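Local coordinates for protein transcriptional regulator (GntR family) (Enterococcus faecalis, PDB 3DDV) that probably regulates transcription as a GntR-family factor, its UTRA domain probably binding a small effector that modulates DNA binding, at residues 94-97 against 98-102. Numbering follows the deposited sequence.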
loop_
_atom_site.group_PDB
_atom_site.type_symbol
_atom_site.label_atom_id
_atom_site.label_comp_id
_atom_site.label_asym_id
_atom_site.label_seq_id
_atom_site.Cartn_x
_atom_site.Cartn_y
_atom_site.Cartn_z
ATOM N N VAL B 94 -13.384 10.874 11.192
ATOM C CA VAL B 94 -14.207 10.515 12.330
ATOM C C VAL B 94 -15.612 11.091 12.181
ATOM O O VAL B 94 -15.809 12.102 11.553
ATOM C CB VAL B 94 -13.554 11.045 13.610
ATOM C CG1 VAL B 94 -14.491 10.955 14.757
ATOM C CG2 VAL B 94 -12.313 10.219 13.911
ATOM N N GLN B 95 -16.596 10.441 12.770
ATOM C CA GLN B 95 -17.954 11.009 12.811
ATOM C C GLN B 95 -18.077 12.143 13.820
ATOM O O GLN B 95 -17.488 12.069 14.882
ATOM C CB GLN B 95 -18.937 9.924 13.217
ATOM C CG GLN B 95 -18.716 8.615 12.516
ATOM C CD GLN B 95 -19.982 7.868 12.428
ATOM O OE1 GLN B 95 -20.257 7.024 13.259
ATOM N NE2 GLN B 95 -20.819 8.229 11.462
ATOM N N ALA B 96 -18.866 13.164 13.519
ATOM C CA ALA B 96 -19.072 14.275 14.470
ATOM C C ALA B 96 -19.833 13.812 15.690
ATOM O O ALA B 96 -20.856 13.146 15.561
ATOM C CB ALA B 96 -19.823 15.382 13.814
ATOM N N SER B 97 -19.314 14.131 16.874
ATOM C CA SER B 97 -20.060 13.948 18.137
ATOM C C SER B 97 -21.181 15.003 18.247
ATOM O O SER B 97 -21.247 15.979 17.465
ATOM C CB SER B 97 -19.137 14.048 19.339
ATOM O OG SER B 97 -18.841 15.404 19.602
ATOM N N GLU B 98 -22.076 14.800 19.207
ATOM C CA GLU B 98 -23.198 15.715 19.368
ATOM C C GLU B 98 -22.623 17.090 19.593
ATOM O O GLU B 98 -23.005 18.066 18.952
ATOM C CB GLU B 98 -24.024 15.297 20.568
ATOM C CG GLU B 98 -25.254 16.178 20.880
ATOM C CD GLU B 98 -25.760 15.910 22.327
ATOM O OE1 GLU B 98 -25.580 14.758 22.857
ATOM O OE2 GLU B 98 -26.321 16.864 22.937
ATOM N N GLN B 99 -21.663 17.117 20.508
ATOM C CA GLN B 99 -20.940 18.316 20.909
ATOM C C GLN B 99 -20.275 19.055 19.736
ATOM O O GLN B 99 -20.541 20.238 19.477
ATOM C CB GLN B 99 -19.893 17.890 21.954
ATOM C CG GLN B 99 -19.124 19.010 22.561
ATOM C CD GLN B 99 -20.037 20.059 23.182
ATOM O OE1 GLN B 99 -20.669 20.899 22.471
ATOM N NE2 GLN B 99 -20.114 20.031 24.533
ATOM N N ILE B 100 -19.417 18.343 19.014
ATOM C CA ILE B 100 -18.735 18.940 17.865
ATOM C C ILE B 100 -19.717 19.295 16.769
ATOM O O ILE B 100 -19.508 20.254 16.046
ATOM C CB ILE B 100 -17.567 18.049 17.353
ATOM C CG1 ILE B 100 -16.301 18.422 18.135
ATOM C CG2 ILE B 100 -17.352 18.235 15.835
ATOM C CD1 ILE B 100 -15.412 17.311 18.337
ATOM N N ALA B 101 -20.806 18.548 16.678
ATOM C CA ALA B 101 -21.869 18.921 15.770
ATOM C C ALA B 101 -22.443 20.302 16.152
ATOM O O ALA B 101 -22.541 21.192 15.279
ATOM C CB ALA B 101 -22.933 17.874 15.771
ATOM N N GLU B 102 -22.792 20.485 17.439
ATOM C CA GLU B 102 -23.339 21.773 17.894
ATOM C C GLU B 102 -22.380 22.860 17.529
ATOM O O GLU B 102 -22.776 23.833 16.932
ATOM C CB GLU B 102 -23.528 21.887 19.394
ATOM C CG GLU B 102 -24.412 20.832 20.101
ATOM C CD GLU B 102 -24.501 21.115 21.627
ATOM O OE1 GLU B 102 -24.644 22.340 21.965
ATOM O OE2 GLU B 102 -24.414 20.143 22.456
#
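Ser97 O takes the shortest polar bond of this turn, accepting from Ala101 N at 2.7 Å; it is the first i to i+4 bond of the helix that starts at Glu98. Ser97 also caps that helix with its side chain. Ser97 OG lies between its own backbone N and carbonyl carbon (chi1 78°), a rotation that turns the hydroxyl over the first turn, where Ser97 OG accepts from Ile100 N at 3.1 Å along an almost straight N-H line (175°). Serine suits an N-cap because its short side chain can reach an amide that has no earlier helical carbonyl to bind. Around the hydroxyl pack the CB atoms of Gln99, 3.6 Å from Ser97 OG, and of Ile100. Glu98 begins the helix; its CB points away from 94-97 and the chain is extended beyond CG. A carboxylate here is probably favoured by the helix dipole, and it has a weak, long ion pair with Arg108. In the apolar part of the turn, Ala96 CB lies 4.3 Å from Ile100 CG2 and 4.4 Å from Ala101 CB. Ala96 and Ala101 are buried, and their small methyls allow the close approach of the chain to the helix. Glu102 N donates to Glu98 O, carrying the helical pattern onward. The contact is thus a serine N-cap at the start of helix 98-104, joined by the short link Ala96-Ser97 to strand 84-95, an outermost strand of the antiparallel sheet within this chain, while Ala96 and Ile100 both touch Ile112 of the adjacent strand 111-121.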